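Long-range contact in 6-phosphogluconate dehydrogenase NAD-binding (Dyadobacter fermentans, PDB 4GBJ), which probably acts as an NAD(P)-dependent oxidoreductase of the 3-hydroxyisobutyrate dehydrogenase type, with a Rossmann-type dinucleotide-binding domain: residues A70-V75 and T98-T103. Residues are numbered along the deposited sequence; the frame is centred on the assembly and turned at random.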
loop_
_atom_site.group_PDB
_atom_site.type_symbol
_atom_site.label_atom_id
_atom_site.label_comp_id
_atom_site.label_asym_id
_atom_site.label_seq_id
_atom_site.Cartn_x
_atom_site.Cartn_y
_atom_site.Cartn_z
ATOM N N ALA B 70 -13.470 11.360 20.337
ATOM C CA ALA B 70 -12.644 10.154 20.286
ATOM C C ALA B 70 -13.309 8.970 19.667
ATOM O O ALA B 70 -12.635 8.227 18.948
ATOM C CB ALA B 70 -12.175 9.755 21.682
ATOM N N ASP B 71 -14.576 8.724 20.012
ATOM C CA ASP B 71 -15.241 7.500 19.588
ATOM C C ASP B 71 -16.771 7.614 19.563
ATOM O O ASP B 71 -17.328 8.635 19.948
ATOM C CB ASP B 71 -14.801 6.371 20.552
ATOM C CG ASP B 71 -15.038 6.615 22.022
ATOM O OD1 ASP B 71 -16.093 7.221 22.370
ATOM O OD2 ASP B 71 -14.206 6.151 22.837
ATOM N N ASP B 72 -17.432 6.517 19.159
ATOM C CA ASP B 72 -18.891 6.403 19.007
ATOM C C ASP B 72 -19.629 6.743 20.296
ATOM O O ASP B 72 -20.582 7.523 20.251
ATOM C CB ASP B 72 -19.266 4.977 18.559
ATOM C CG ASP B 72 -18.601 4.556 17.247
ATOM O OD1 ASP B 72 -17.369 4.597 17.172
ATOM O OD2 ASP B 72 -19.312 4.106 16.338
ATOM N N ALA B 73 -19.168 6.210 21.456
ATOM C CA ALA B 73 -19.835 6.507 22.719
ATOM C C ALA B 73 -19.739 7.998 23.071
ATOM O O ALA B 73 -20.697 8.537 23.601
ATOM C CB ALA B 73 -19.285 5.657 23.856
ATOM N N ALA B 74 -18.604 8.661 22.800
ATOM C CA ALA B 74 -18.471 10.087 23.077
ATOM C C ALA B 74 -19.491 10.916 22.237
ATOM O O ALA B 74 -20.084 11.856 22.753
ATOM C CB ALA B 74 -17.056 10.563 22.799
ATOM N N VAL B 75 -19.750 10.520 20.985
ATOM C CA VAL B 75 -20.680 11.276 20.116
ATOM C C VAL B 75 -22.110 11.051 20.576
ATOM O O VAL B 75 -22.909 11.998 20.649
ATOM C CB VAL B 75 -20.484 10.929 18.618
ATOM C CG1 VAL B 75 -21.458 11.715 17.752
ATOM C CG2 VAL B 75 -19.047 11.218 18.179
ATOM N N THR B 98 -14.181 9.713 13.828
ATOM C CA THR B 98 -14.068 8.406 13.172
ATOM C C THR B 98 -14.971 7.434 13.916
ATOM O O THR B 98 -14.627 6.899 14.970
ATOM C CB THR B 98 -12.653 7.909 13.144
ATOM O OG1 THR B 98 -11.846 8.903 12.532
ATOM C CG2 THR B 98 -12.532 6.593 12.417
ATOM N N ILE B 99 -16.111 7.197 13.361
ATOM C CA ILE B 99 -17.099 6.332 13.979
ATOM C C ILE B 99 -17.735 5.449 12.941
ATOM O O ILE B 99 -17.506 5.579 11.744
ATOM C CB ILE B 99 -18.178 7.163 14.737
ATOM C CG1 ILE B 99 -19.002 7.992 13.806
ATOM C CG2 ILE B 99 -17.544 7.967 15.859
ATOM C CD1 ILE B 99 -20.127 8.769 14.521
ATOM N N SER B 100 -18.511 4.535 13.436
ATOM C CA SER B 100 -19.219 3.573 12.642
ATOM C C SER B 100 -20.274 4.225 11.742
ATOM O O SER B 100 -21.060 5.033 12.232
ATOM C CB SER B 100 -19.937 2.585 13.585
ATOM O OG SER B 100 -20.908 1.807 12.914
ATOM N N PRO B 101 -20.432 3.723 10.505
ATOM C CA PRO B 101 -21.582 4.132 9.668
ATOM C C PRO B 101 -22.919 3.964 10.379
ATOM O O PRO B 101 -23.810 4.791 10.244
ATOM C CB PRO B 101 -21.515 3.145 8.490
ATOM C CG PRO B 101 -20.146 2.737 8.423
ATOM C CD PRO B 101 -19.553 2.791 9.781
ATOM N N GLU B 102 -23.063 2.865 11.129
ATOM C CA GLU B 102 -24.288 2.616 11.885
ATOM C C GLU B 102 -24.542 3.698 12.932
ATOM O O GLU B 102 -25.697 4.104 13.103
ATOM C CB GLU B 102 -24.204 1.267 12.567
ATOM C CG GLU B 102 -25.378 0.911 13.476
ATOM C CD GLU B 102 -25.123 -0.415 14.163
ATOM O OE1 GLU B 102 -24.403 -0.412 15.187
ATOM O OE2 GLU B 102 -25.543 -1.463 13.617
ATOM N N THR B 103 -23.496 4.134 13.665
ATOM C CA THR B 103 -23.691 5.192 14.659
ATOM C C THR B 103 -24.152 6.469 13.936
ATOM O O THR B 103 -25.035 7.154 14.405
ATOM C CB THR B 103 -22.419 5.430 15.484
ATOM O OG1 THR B 103 -22.120 4.239 16.190
ATOM C CG2 THR B 103 -22.579 6.551 16.503
HETATM O O HOH W 1 -12.489 10.222 16.129
#
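Asp72 and Ile99 bring the two backbones closest, their CA atoms 5.3 Å apart, where the loops after the neighbouring parallel strands 64-67 and 92-95 turn into helices 72-78 and 101-113. Both hydrogen bonds across the contact go to one carboxylate oxygen of Asp72, in the first turn of its helix. Asp72 OD2 accepts from Ser100 N at 3.0 Å, on the syn side and 30° out of the carboxylate plane. The anti lone pair of Asp72 OD2 takes the hydroxyl of Thr103, whose OG1 lies 2.8 Å away. Thr103 can reach it because chi1 of -62° sets OG1 beside its own backbone N. Ile99 lies over one face of the carboxylate, its CB 3.6 Å from Asp72 OD1, while the branch methyl CG2 also meets Asp72 N and, more loosely, Val75 CG2 at 4.3 Å. Asp71 and Ser100 are the N-cap residues of the two helices: Asp71 OD1 accepts from Ala74 N (2.9 Å), and Ser100 OG, weakly, from Glu102 N. Nearby, Thr98 touches Lys174, the predicted catalytic residue, and Asp72 packs on Leu247 of helix 238-254. Two donors on OD2, with Ile99 over the face, would hold the carboxylate's position and limit its rotation; the donors and the start of helix 101-113 would be expected to favour its ionised form, which joins two strand-to-helix loops of the Rossmann-type domain beside the probable active site.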